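Local coordinates for inorganic polyphosphate/ATP-glucomannokinase (Arthrobacter sp., PDB 1WOQ), which phosphorylates glucose and mannose, taking the phosphoryl group from either inorganic polyphosphate or ATP, at residues P13-D18 and S76-T81; L201-F206 and P233-R238; P215-V220 and P240-V245. One frame throughout, in Å; residues are numbered along the deposited sequence.

Overall arrangement
From the N terminus, contact 1 comes first: strand 14-19 meets strand 78-82 after a loop that includes strands 23-30 and 35-44 and helix 51-66, and it closes before the others open. Helix 195-213 then opens contact 2 and the next strand, 217-221, opens contact 3. The loop at 233-238 returns to the helix, and strand 241-243 then returns to 217-221, so contacts 2 and 3 cross. They touch where F206 of contact 2 packs against F218, V220 and I241 of contact 3. Contact 1 lies in the first five-stranded sheet, on the opposite side of the chain's centre, about 26 Å from contact 3 between centres; contacts 2 and 3 join helix, loop and edge strand of the second sheet.

Contact 1 (P13-D18 and S76-T81)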
ATOM      1  N   PRO A  13      20.258   6.387   0.334  1.00 25.72           N
ATOM      2  CA  PRO A  13      18.994   5.749  -0.036  1.00 22.17           C
ATOM      3  C   PRO A  13      18.612   4.716   1.020  1.00 20.53           C
ATOM      4  O   PRO A  13      19.419   4.380   1.890  1.00 19.52           O
ATOM      5  CB  PRO A  13      19.318   5.114  -1.383  1.00 23.45           C
ATOM      6  CG  PRO A  13      20.750   4.713  -1.213  1.00 25.17           C
ATOM      7  CD  PRO A  13      21.353   5.933  -0.542  1.00 25.00           C
ATOM      8  N   LEU A  14      17.377   4.231   0.954  1.00 16.57           N
ATOM      9  CA  LEU A  14      16.901   3.229   1.900  1.00 15.79           C
ATOM     10  C   LEU A  14      16.150   2.152   1.137  1.00 14.60           C
ATOM     11  O   LEU A  14      15.500   2.436   0.133  1.00 14.46           O
ATOM     12  CB  LEU A  14      15.962   3.861   2.931  1.00 18.13           C
ATOM     13  CG  LEU A  14      16.563   4.779   4.001  1.00 19.64           C
ATOM     14  CD1 LEU A  14      15.437   5.394   4.820  1.00 21.22           C
ATOM     15  CD2 LEU A  14      17.504   3.992   4.904  1.00 18.97           C
ATOM     16  N   ILE A  15      16.242   0.916   1.614  1.00 14.00           N
ATOM     17  CA  ILE A  15      15.540  -0.182   0.970  1.00 13.67           C
ATOM     18  C   ILE A  15      14.099  -0.223   1.462  1.00 13.88           C
ATOM     19  O   ILE A  15      13.839  -0.108   2.660  1.00 13.61           O
ATOM     20  CB  ILE A  15      16.210  -1.546   1.280  1.00 14.57           C
ATOM     21  CG1 ILE A  15      17.579  -1.619   0.600  1.00 14.91           C
ATOM     22  CG2 ILE A  15      15.302  -2.695   0.815  1.00 14.12           C
ATOM     23  CD1 ILE A  15      18.407  -2.842   0.993  1.00 15.40           C
ATOM     24  N   GLY A  16      13.172  -0.362   0.519  1.00 13.28           N
ATOM     25  CA  GLY A  16      11.760  -0.452   0.850  1.00 12.11           C
ATOM     26  C   GLY A  16      11.256  -1.766   0.283  1.00 12.57           C
ATOM     27  O   GLY A  16      11.630  -2.139  -0.828  1.00 11.99           O
ATOM     28  N   ILE A  17      10.418  -2.473   1.038  1.00 13.15           N
ATOM     29  CA  ILE A  17       9.878  -3.762   0.610  1.00 13.79           C
ATOM     30  C   ILE A  17       8.354  -3.709   0.656  1.00 14.64           C
ATOM     31  O   ILE A  17       7.780  -3.245   1.636  1.00 14.02           O
ATOM     32  CB  ILE A  17      10.366  -4.902   1.544  1.00 13.88           C
ATOM     33  CG1 ILE A  17      11.897  -4.939   1.577  1.00 13.60           C
ATOM     34  CG2 ILE A  17       9.822  -6.249   1.065  1.00 14.91           C
ATOM     35  CD1 ILE A  17      12.540  -5.323   0.254  1.00 14.26           C
ATOM     36  N   ASP A  18       7.703  -4.195  -0.399  1.00 15.16           N
ATOM     37  CA  ASP A  18       6.243  -4.190  -0.471  1.00 17.02           C
ATOM     38  C   ASP A  18       5.734  -5.631  -0.547  1.00 17.70           C
ATOM     39  O   ASP A  18       5.998  -6.345  -1.516  1.00 17.69           O
ATOM     40  CB  ASP A  18       5.807  -3.374  -1.701  1.00 18.87           C
ATOM     41  CG  ASP A  18       4.305  -3.121  -1.756  1.00 22.27           C
ATOM     42  OD1 ASP A  18       3.648  -3.033  -0.699  1.00 22.27           O
ATOM     43  OD2 ASP A  18       3.778  -2.984  -2.878  1.00 24.08           O
ATOM     44  N   SER A  76      21.721  -0.451   7.542  1.00 19.97           N
ATOM     45  CA  SER A  76      20.657   0.541   7.460  1.00 19.63           C
ATOM     46  C   SER A  76      19.287  -0.103   7.653  1.00 18.40           C
ATOM     47  O   SER A  76      19.066  -1.246   7.257  1.00 17.59           O
ATOM     48  CB  SER A  76      20.710   1.260   6.110  1.00 20.35           C
ATOM     49  OG  SER A  76      20.601   0.346   5.034  1.00 19.56           O
ATOM     50  N   PRO A  77      18.347   0.625   8.277  1.00 17.24           N
ATOM     51  CA  PRO A  77      17.003   0.091   8.505  1.00 16.15           C
ATOM     52  C   PRO A  77      16.259  -0.140   7.192  1.00 15.33           C
ATOM     53  O   PRO A  77      16.491   0.559   6.210  1.00 15.64           O
ATOM     54  CB  PRO A  77      16.346   1.169   9.366  1.00 17.94           C
ATOM     55  CG  PRO A  77      17.013   2.418   8.899  1.00 19.92           C
ATOM     56  CD  PRO A  77      18.462   1.998   8.800  1.00 20.28           C
ATOM     57  N   VAL A  78      15.371  -1.127   7.193  1.00 12.83           N
ATOM     58  CA  VAL A  78      14.588  -1.473   6.012  1.00 13.70           C
ATOM     59  C   VAL A  78      13.100  -1.272   6.278  1.00 14.20           C
ATOM     60  O   VAL A  78      12.582  -1.709   7.307  1.00 14.16           O
ATOM     61  CB  VAL A  78      14.824  -2.951   5.618  1.00 14.64           C
ATOM     62  CG1 VAL A  78      13.944  -3.339   4.434  1.00 13.35           C
ATOM     63  CG2 VAL A  78      16.290  -3.157   5.289  1.00 14.83           C
ATOM     64  N   GLY A  79      12.419  -0.613   5.344  1.00 14.75           N
ATOM     65  CA  GLY A  79      10.990  -0.384   5.484  1.00 13.50           C
ATOM     66  C   GLY A  79      10.233  -1.487   4.767  1.00 12.66           C
ATOM     67  O   GLY A  79      10.615  -1.902   3.676  1.00 12.56           O
ATOM     68  N   VAL A  80       9.150  -1.961   5.368  1.00 12.51           N
ATOM     69  CA  VAL A  80       8.377  -3.046   4.771  1.00 12.69           C
ATOM     70  C   VAL A  80       6.885  -2.790   4.930  1.00 13.42           C
ATOM     71  O   VAL A  80       6.454  -2.276   5.962  1.00 14.12           O
ATOM     72  CB  VAL A  80       8.717  -4.387   5.461  1.00 13.17           C
ATOM     73  CG1 VAL A  80       7.964  -5.529   4.801  1.00 11.90           C
ATOM     74  CG2 VAL A  80      10.223  -4.625   5.415  1.00 14.87           C
ATOM     75  N   THR A  81       6.099  -3.137   3.915  1.00 13.45           N
ATOM     76  CA  THR A  81       4.652  -2.952   4.004  1.00 14.29           C
ATOM     77  C   THR A  81       3.977  -4.280   4.300  1.00 14.97           C
ATOM     78  O   THR A  81       4.544  -5.348   4.071  1.00 13.91           O
ATOM     79  CB  THR A  81       4.035  -2.419   2.695  1.00 15.19           C
ATOM     80  OG1 THR A  81       4.062  -3.453   1.700  1.00 14.96           O
ATOM     81  CG2 THR A  81       4.801  -1.199   2.190  1.00 14.42           C
TER
HETATM   82  O   HOH W   1      17.970   0.376   3.871  1.00 17.72           O
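I17 sits between G79 and T81 in parallel register, its N bonded to G79 O at 2.7 Å and its O accepting T81 N at 2.8 Å. The strand axes come within 4.6 Å of each other and diverge by 16°. G79 N also points at I15 O, but its position is less certain. Where regular pairing ends, one water takes over: it accepts from I15 N and donates to P77 O and to S76 OG, which is bonded in turn to A73 O.

I15, I17, V78 and V80 make the apolar side. V78 CG1 fits between the two isoleucines, 3.9 Å from I15 CG2 and the same from I17 CG1; it stands opposite the backbone N (chi1 177°), which keeps it over the neighbouring strand. V80 lays CG2 against I17 CB at 3.9 Å, while I15 and I17 continue onto helix 51-66. An alanine in place of V80 would probably open a gap beside I17 and let that side chain shift.

These are two central strands of the N-terminal sheet of the ROK kinase fold, a member of the actin-like ATPase clan, and D18 lies near the end of the first strand, just before a glycine-rich turn. Its side chain is about 8 Å from the bound glucose and about 5 Å from a phosphate ion that probably came from the crystallisation liquor. T81 OG1, which also bonds I19 N, approaches D18 OD1 in a hydrogen bond modelled very short, so its exact length is doubtful. Beyond it, D18 touches I252 and T81 touches A255 of helix 250-262.

Contact 2 (L201-F206 and P233-R238); sequences LLQRYF and PNLRLR
Q203 on the helix faces an extended strip of loop, its CA 5.6 Å from the CA of L235, with F206 one turn on set against L237. The amide of Q203 does the polar work. Its CG lies opposite the backbone N (chi1 171°) and the chain then bends at the next bond, turning the amide toward the main chain of R236. OE1 accepts R236 N at 2.8 Å in an almost straight bond (174° at the hydrogen). NE2 gives to R236 O at 3.2 Å, a longer bond that keeps to the amide plane but meets the carbonyl from above its own plane. One side chain thus pairs with both polar backbone atoms of a single residue.

Leucines flank this pairing. L235 CD2 rests on the helix backbone, 3.6 Å from Q203 CA, and L237 CD1 meets F206 CB, also at 3.6 Å. On the outer side, R236 NH1 folds back to P233 O and L235 O. L237 continues along helix 195-213 to S207 and E210, L202 touches Y231, and F206 reaches the sheet, touching I147 of strand 143-149 and making a T-shaped stack with F218 of strand 217-221.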
ATOM      1  N   LEU A 201     -20.626   0.139  -8.742  1.00 17.17           N
ATOM      2  CA  LEU A 201     -20.136  -0.198  -7.412  1.00 17.98           C
ATOM      3  C   LEU A 201     -19.216   0.893  -6.869  1.00 15.39           C
ATOM      4  O   LEU A 201     -19.288   1.247  -5.691  1.00 15.25           O
ATOM      5  CB  LEU A 201     -19.379  -1.528  -7.450  1.00 19.35           C
ATOM      6  CG  LEU A 201     -20.232  -2.797  -7.475  1.00 21.48           C
ATOM      7  CD1 LEU A 201     -19.350  -3.999  -7.756  1.00 23.47           C
ATOM      8  CD2 LEU A 201     -20.938  -2.961  -6.135  1.00 23.20           C
ATOM      9  N   LEU A 202     -18.350   1.428  -7.724  1.00 15.57           N
ATOM     10  CA  LEU A 202     -17.430   2.471  -7.289  1.00 14.49           C
ATOM     11  C   LEU A 202     -18.162   3.780  -7.014  1.00 16.72           C
ATOM     12  O   LEU A 202     -17.783   4.520  -6.110  1.00 13.87           O
ATOM     13  CB  LEU A 202     -16.327   2.690  -8.330  1.00 14.83           C
ATOM     14  CG  LEU A 202     -15.409   1.485  -8.567  1.00 15.87           C
ATOM     15  CD1 LEU A 202     -14.311   1.878  -9.540  1.00 15.88           C
ATOM     16  CD2 LEU A 202     -14.799   1.019  -7.248  1.00 14.59           C
ATOM     17  N   GLN A 203     -19.205   4.065  -7.795  1.00 15.95           N
ATOM     18  CA  GLN A 203     -19.989   5.285  -7.588  1.00 15.63           C
ATOM     19  C   GLN A 203     -20.568   5.222  -6.180  1.00 15.15           C
ATOM     20  O   GLN A 203     -20.551   6.207  -5.441  1.00 15.78           O
ATOM     21  CB  GLN A 203     -21.130   5.369  -8.606  1.00 16.50           C
ATOM     22  CG  GLN A 203     -22.150   6.494  -8.358  1.00 18.97           C
ATOM     23  CD  GLN A 203     -21.541   7.883  -8.431  1.00 19.86           C
ATOM     24  OE1 GLN A 203     -20.645   8.138  -9.232  1.00 19.98           O
ATOM     25  NE2 GLN A 203     -22.041   8.794  -7.603  1.00 20.73           N
ATOM     26  N   ARG A 204     -21.079   4.051  -5.821  1.00 14.69           N
ATOM     27  CA  ARG A 204     -21.661   3.842  -4.500  1.00 14.73           C
ATOM     28  C   ARG A 204     -20.606   3.983  -3.412  1.00 13.96           C
ATOM     29  O   ARG A 204     -20.826   4.675  -2.414  1.00 13.91           O
ATOM     30  CB  ARG A 204     -22.294   2.450  -4.407  1.00 16.26           C
ATOM     31  CG  ARG A 204     -22.979   2.169  -3.072  1.00 21.15           C
ATOM     32  CD  ARG A 204     -24.135   3.135  -2.848  1.00 26.85           C
ATOM     33  NE  ARG A 204     -23.954   3.974  -1.668  1.00 32.23           N
ATOM     34  CZ  ARG A 204     -24.208   3.587  -0.420  1.00 31.75           C
ATOM     35  NH1 ARG A 204     -24.662   2.368  -0.175  1.00 32.70           N
ATOM     36  NH2 ARG A 204     -24.007   4.428   0.584  1.00 31.72           N
ATOM     37  N   TYR A 205     -19.467   3.324  -3.602  1.00 13.42           N
ATOM     38  CA  TYR A 205     -18.387   3.370  -2.615  1.00 14.06           C
ATOM     39  C   TYR A 205     -17.842   4.779  -2.403  1.00 14.68           C
ATOM     40  O   TYR A 205     -17.807   5.278  -1.274  1.00 13.88           O
ATOM     41  CB  TYR A 205     -17.235   2.448  -3.031  1.00 14.79           C
ATOM     42  CG  TYR A 205     -16.107   2.410  -2.018  1.00 14.65           C
ATOM     43  CD1 TYR A 205     -16.197   1.610  -0.878  1.00 14.65           C
ATOM     44  CD2 TYR A 205     -14.974   3.209  -2.173  1.00 14.78           C
ATOM     45  CE1 TYR A 205     -15.182   1.609   0.088  1.00 14.46           C
ATOM     46  CE2 TYR A 205     -13.960   3.218  -1.216  1.00 14.72           C
ATOM     47  CZ  TYR A 205     -14.071   2.417  -0.088  1.00 14.12           C
ATOM     48  OH  TYR A 205     -13.079   2.438   0.873  1.00 13.28           O
ATOM     49  N   PHE A 206     -17.415   5.428  -3.483  1.00 14.23           N
ATOM     50  CA  PHE A 206     -16.859   6.765  -3.358  1.00 15.11           C
ATOM     51  C   PHE A 206     -17.855   7.820  -2.895  1.00 16.09           C
ATOM     52  O   PHE A 206     -17.486   8.720  -2.143  1.00 14.62           O
ATOM     53  CB  PHE A 206     -16.188   7.199  -4.664  1.00 15.01           C
ATOM     54  CG  PHE A 206     -14.874   6.517  -4.912  1.00 14.74           C
ATOM     55  CD1 PHE A 206     -14.792   5.417  -5.756  1.00 16.57           C
ATOM     56  CD2 PHE A 206     -13.720   6.953  -4.264  1.00 15.07           C
ATOM     57  CE1 PHE A 206     -13.579   4.758  -5.954  1.00 15.54           C
ATOM     58  CE2 PHE A 206     -12.503   6.302  -4.453  1.00 15.73           C
ATOM     59  CZ  PHE A 206     -12.434   5.200  -5.301  1.00 14.64           C
ATOM     60  N   PRO A 233     -14.323   8.216 -15.459  1.00 26.20           N
ATOM     61  CA  PRO A 233     -15.144   9.128 -16.264  1.00 27.31           C
ATOM     62  C   PRO A 233     -16.653   8.948 -16.052  1.00 27.22           C
ATOM     63  O   PRO A 233     -17.427   9.881 -16.258  1.00 26.94           O
ATOM     64  CB  PRO A 233     -14.718   8.797 -17.692  1.00 27.63           C
ATOM     65  CG  PRO A 233     -13.278   8.436 -17.526  1.00 28.41           C
ATOM     66  CD  PRO A 233     -13.306   7.553 -16.298  1.00 27.25           C
ATOM     67  N   ASN A 234     -17.067   7.753 -15.638  1.00 27.11           N
ATOM     68  CA  ASN A 234     -18.485   7.470 -15.408  1.00 26.68           C
ATOM     69  C   ASN A 234     -18.999   7.952 -14.056  1.00 25.84           C
ATOM     70  O   ASN A 234     -20.209   8.065 -13.850  1.00 25.35           O
ATOM     71  CB  ASN A 234     -18.762   5.968 -15.509  1.00 28.84           C
ATOM     72  CG  ASN A 234     -18.511   5.418 -16.892  1.00 32.47           C
ATOM     73  OD1 ASN A 234     -18.934   6.000 -17.891  1.00 33.17           O
ATOM     74  ND2 ASN A 234     -17.832   4.276 -16.960  1.00 35.32           N
ATOM     75  N   LEU A 235     -18.090   8.225 -13.130  1.00 24.22           N
ATOM     76  CA  LEU A 235     -18.493   8.660 -11.801  1.00 22.92           C
ATOM     77  C   LEU A 235     -18.994  10.097 -11.756  1.00 23.26           C
ATOM     78  O   LEU A 235     -18.600  10.937 -12.566  1.00 24.36           O
ATOM     79  CB  LEU A 235     -17.331   8.482 -10.817  1.00 20.43           C
ATOM     80  CG  LEU A 235     -16.739   7.070 -10.757  1.00 18.71           C
ATOM     81  CD1 LEU A 235     -15.633   7.022  -9.702  1.00 17.73           C
ATOM     82  CD2 LEU A 235     -17.830   6.064 -10.426  1.00 19.16           C
ATOM     83  N   ARG A 236     -19.881  10.360 -10.805  1.00 23.23           N
ATOM     84  CA  ARG A 236     -20.448  11.687 -10.609  1.00 24.68           C
ATOM     85  C   ARG A 236     -20.294  12.014  -9.131  1.00 24.09           C
ATOM     86  O   ARG A 236     -21.195  11.769  -8.328  1.00 23.19           O
ATOM     87  CB  ARG A 236     -21.924  11.695 -11.015  1.00 26.04           C
ATOM     88  CG  ARG A 236     -22.149  11.487 -12.510  1.00 31.07           C
ATOM     89  CD  ARG A 236     -21.628  12.674 -13.316  1.00 33.94           C
ATOM     90  NE  ARG A 236     -21.790  12.492 -14.758  1.00 37.70           N
ATOM     91  CZ  ARG A 236     -21.016  11.718 -15.512  1.00 38.95           C
ATOM     92  NH1 ARG A 236     -20.011  11.044 -14.971  1.00 40.09           N
ATOM     93  NH2 ARG A 236     -21.244  11.619 -16.814  1.00 40.01           N
ATOM     94  N   LEU A 237     -19.136  12.562  -8.781  1.00 24.49           N
ATOM     95  CA  LEU A 237     -18.830  12.901  -7.399  1.00 23.86           C
ATOM     96  C   LEU A 237     -18.596  14.391  -7.214  1.00 25.68           C
ATOM     97  O   LEU A 237     -18.301  15.110  -8.168  1.00 26.16           O
ATOM     98  CB  LEU A 237     -17.578  12.146  -6.954  1.00 22.33           C
ATOM     99  CG  LEU A 237     -17.589  10.629  -7.135  1.00 21.18           C
ATOM    100  CD1 LEU A 237     -16.191  10.077  -6.897  1.00 20.29           C
ATOM    101  CD2 LEU A 237     -18.597  10.008  -6.184  1.00 21.29           C
ATOM    102  N   ARG A 238     -18.720  14.846  -5.975  1.00 25.81           N
ATOM    103  CA  ARG A 238     -18.496  16.249  -5.663  1.00 26.55           C
ATOM    104  C   ARG A 238     -16.997  16.427  -5.424  1.00 24.44           C
ATOM    105  O   ARG A 238     -16.482  17.540  -5.425  1.00 25.79           O
ATOM    106  CB  ARG A 238     -19.271  16.640  -4.401  1.00 30.90           C
ATOM    107  CG  ARG A 238     -19.391  18.141  -4.179  1.00 38.39           C
ATOM    108  CD  ARG A 238     -20.171  18.799  -5.312  1.00 43.41           C
ATOM    109  NE  ARG A 238     -20.460  20.208  -5.055  1.00 46.80           N
ATOM    110  CZ  ARG A 238     -21.207  20.648  -4.046  1.00 48.68           C
ATOM    111  NH1 ARG A 238     -21.417  21.949  -3.894  1.00 49.74           N
ATOM    112  NH2 ARG A 238     -21.742  19.789  -3.188  1.00 49.40           N
TER

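Contact 3 (P215-V220 and P240-V245); sequences PELFIV and PIVPAV
V220 and I241 meet on the side facing helix 195-213 of two parallel strands, 217-221 and 241-243, the latter the edge strand of the C-terminal sheet of this ROK-family, actin-like fold. The axes lie 4.6 Å apart, inclined by 26°. I241 extends with CG1 opposite its backbone N (chi1 -178°), which carries CD1 slantwise over V220 CG2 at 3.6 Å. Its CG1 also lies 3.6 Å from F218 CB, so the isoleucine bridges two residues of the inner strand. The F218 ring turns away from it: P215 CG lies over one face, offset toward the rim, and V209 and E210 of helix 195-213 adjoin it.

On the other face, L217 crosses P240 at about a right angle, its CD1 resting 3.5 Å from P240 O and also near the P240 ring; V242 CG2 lies further along. I219 sends CG2 to the last residue of the pairing, 3.7 Å from A244 CB, and both residues touch E131 of helix 123-134.

Backbone bonds run on alternate residues, F218 N to P240 O, V242 N to F218 O and V220 N to V242 O. P243, without an N-H to give, falls at the position where none is required of it, since its nitrogen looks away from the inner strand. V220 O is then met by A244 N at 2.8 Å, coming from above the carbonyl plane, 44° out of it, while A244 CB lies 3.5 Å from the same oxygen.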
ATOM      1  N   PRO A 215     -13.774  14.723   1.529  1.00 13.81           N
ATOM      2  CA  PRO A 215     -12.365  14.947   1.209  1.00 14.12           C
ATOM      3  C   PRO A 215     -12.118  16.009   0.148  1.00 14.14           C
ATOM      4  O   PRO A 215     -13.005  16.355  -0.640  1.00 14.07           O
ATOM      5  CB  PRO A 215     -11.889  13.562   0.770  1.00 15.09           C
ATOM      6  CG  PRO A 215     -13.104  12.997   0.111  1.00 16.00           C
ATOM      7  CD  PRO A 215     -14.233  13.411   1.035  1.00 13.26           C
ATOM      8  N   GLU A 216     -10.898  16.526   0.146  1.00 13.49           N
ATOM      9  CA  GLU A 216     -10.490  17.530  -0.827  1.00 15.45           C
ATOM     10  C   GLU A 216     -10.152  16.815  -2.132  1.00 15.04           C
ATOM     11  O   GLU A 216     -10.267  17.386  -3.218  1.00 15.04           O
ATOM     12  CB  GLU A 216      -9.241  18.267  -0.337  1.00 17.54           C
ATOM     13  CG  GLU A 216      -9.404  19.006   0.981  1.00 21.52           C
ATOM     14  CD  GLU A 216     -10.495  20.055   0.927  1.00 25.98           C
ATOM     15  OE1 GLU A 216     -10.552  20.798  -0.078  1.00 26.59           O
ATOM     16  OE2 GLU A 216     -11.286  20.141   1.890  1.00 28.21           O
ATOM     17  N   LEU A 217      -9.745  15.554  -2.015  1.00 14.01           N
ATOM     18  CA  LEU A 217      -9.340  14.777  -3.179  1.00 12.75           C
ATOM     19  C   LEU A 217      -9.333  13.276  -2.917  1.00 12.87           C
ATOM     20  O   LEU A 217      -9.064  12.830  -1.806  1.00 13.75           O
ATOM     21  CB  LEU A 217      -7.925  15.197  -3.602  1.00 14.02           C
ATOM     22  CG  LEU A 217      -7.228  14.466  -4.753  1.00 14.48           C
ATOM     23  CD1 LEU A 217      -7.895  14.849  -6.063  1.00 14.37           C
ATOM     24  CD2 LEU A 217      -5.742  14.836  -4.790  1.00 15.12           C
ATOM     25  N   PHE A 218      -9.637  12.514  -3.961  1.00 13.61           N
ATOM     26  CA  PHE A 218      -9.609  11.054  -3.913  1.00 12.70           C
ATOM     27  C   PHE A 218      -8.484  10.685  -4.872  1.00 14.03           C
ATOM     28  O   PHE A 218      -8.412  11.232  -5.969  1.00 15.11           O
ATOM     29  CB  PHE A 218     -10.900  10.443  -4.473  1.00 13.44           C
ATOM     30  CG  PHE A 218     -11.995  10.258  -3.462  1.00 12.51           C
ATOM     31  CD1 PHE A 218     -13.279  10.731  -3.728  1.00 14.91           C
ATOM     32  CD2 PHE A 218     -11.773   9.548  -2.286  1.00 14.40           C
ATOM     33  CE1 PHE A 218     -14.329  10.497  -2.840  1.00 15.51           C
ATOM     34  CE2 PHE A 218     -12.818   9.307  -1.392  1.00 14.43           C
ATOM     35  CZ  PHE A 218     -14.099   9.784  -1.672  1.00 16.08           C
ATOM     36  N   ILE A 219      -7.605   9.781  -4.462  1.00 14.11           N
ATOM     37  CA  ILE A 219      -6.527   9.325  -5.333  1.00 13.02           C
ATOM     38  C   ILE A 219      -6.711   7.816  -5.412  1.00 14.66           C
ATOM     39  O   ILE A 219      -6.733   7.141  -4.388  1.00 14.17           O
ATOM     40  CB  ILE A 219      -5.137   9.638  -4.751  1.00 14.20           C
ATOM     41  CG1 ILE A 219      -4.944  11.153  -4.642  1.00 12.56           C
ATOM     42  CG2 ILE A 219      -4.058   9.034  -5.643  1.00 14.24           C
ATOM     43  CD1 ILE A 219      -3.679  11.560  -3.906  1.00 16.28           C
ATOM     44  N   VAL A 220      -6.863   7.290  -6.621  1.00 14.23           N
ATOM     45  CA  VAL A 220      -7.074   5.862  -6.785  1.00 16.28           C
ATOM     46  C   VAL A 220      -5.795   5.118  -7.134  1.00 17.49           C
ATOM     47  O   VAL A 220      -5.177   5.370  -8.171  1.00 17.92           O
ATOM     48  CB  VAL A 220      -8.138   5.581  -7.866  1.00 16.02           C
ATOM     49  CG1 VAL A 220      -8.384   4.080  -7.972  1.00 16.58           C
ATOM     50  CG2 VAL A 220      -9.434   6.314  -7.519  1.00 18.24           C
ATOM     51  N   PRO A 240     -12.994  15.755  -6.484  1.00 18.57           N
ATOM     52  CA  PRO A 240     -12.187  15.416  -7.655  1.00 17.48           C
ATOM     53  C   PRO A 240     -11.533  14.066  -7.380  1.00 17.04           C
ATOM     54  O   PRO A 240     -11.175  13.760  -6.240  1.00 14.28           O
ATOM     55  CB  PRO A 240     -11.183  16.566  -7.734  1.00 20.57           C
ATOM     56  CG  PRO A 240     -11.072  17.033  -6.314  1.00 22.23           C
ATOM     57  CD  PRO A 240     -12.499  16.977  -5.829  1.00 20.36           C
ATOM     58  N   ILE A 241     -11.394  13.252  -8.417  1.00 16.06           N
ATOM     59  CA  ILE A 241     -10.803  11.934  -8.245  1.00 16.26           C
ATOM     60  C   ILE A 241      -9.832  11.657  -9.381  1.00 16.47           C
ATOM     61  O   ILE A 241     -10.177  11.783 -10.559  1.00 18.81           O
ATOM     62  CB  ILE A 241     -11.917  10.851  -8.163  1.00 13.13           C
ATOM     63  CG1 ILE A 241     -11.297   9.469  -7.943  1.00 14.03           C
ATOM     64  CG2 ILE A 241     -12.789  10.888  -9.420  1.00 16.59           C
ATOM     65  CD1 ILE A 241     -12.301   8.419  -7.479  1.00 16.33           C
ATOM     66  N   VAL A 242      -8.606  11.303  -9.017  1.00 15.95           N
ATOM     67  CA  VAL A 242      -7.567  11.040  -9.999  1.00 17.45           C
ATOM     68  C   VAL A 242      -6.773   9.785  -9.667  1.00 17.94           C
ATOM     69  O   VAL A 242      -6.717   9.346  -8.514  1.00 17.01           O
ATOM     70  CB  VAL A 242      -6.574  12.227 -10.080  1.00 16.26           C
ATOM     71  CG1 VAL A 242      -7.328  13.529 -10.306  1.00 17.08           C
ATOM     72  CG2 VAL A 242      -5.755  12.306  -8.794  1.00 18.43           C
ATOM     73  N   PRO A 243      -6.148   9.180 -10.683  1.00 18.36           N
ATOM     74  CA  PRO A 243      -5.362   7.978 -10.416  1.00 18.91           C
ATOM     75  C   PRO A 243      -4.058   8.360  -9.723  1.00 17.89           C
ATOM     76  O   PRO A 243      -3.585   9.494  -9.847  1.00 16.73           O
ATOM     77  CB  PRO A 243      -5.138   7.401 -11.809  1.00 19.09           C
ATOM     78  CG  PRO A 243      -5.074   8.630 -12.665  1.00 21.88           C
ATOM     79  CD  PRO A 243      -6.224   9.452 -12.130  1.00 20.09           C
ATOM     80  N   ALA A 244      -3.486   7.415  -8.984  1.00 16.83           N
ATOM     81  CA  ALA A 244      -2.233   7.645  -8.275  1.00 16.81           C
ATOM     82  C   ALA A 244      -1.070   7.809  -9.252  1.00 17.38           C
ATOM     83  O   ALA A 244      -1.068   7.216 -10.335  1.00 17.90           O
ATOM     84  CB  ALA A 244      -1.954   6.476  -7.330  1.00 17.64           C
ATOM     85  N   VAL A 245      -0.086   8.615  -8.858  1.00 18.06           N
ATOM     86  CA  VAL A 245       1.102   8.858  -9.672  1.00 19.00           C
ATOM     87  C   VAL A 245       2.007   7.629  -9.597  1.00 21.25           C
ATOM     88  O   VAL A 245       2.526   7.158 -10.612  1.00 19.29           O
ATOM     89  CB  VAL A 245       1.867  10.102  -9.170  1.00 19.46           C
ATOM     90  CG1 VAL A 245       3.213  10.219  -9.872  1.00 21.04           C
ATOM     91  CG2 VAL A 245       1.029  11.355  -9.421  1.00 18.93           C
TER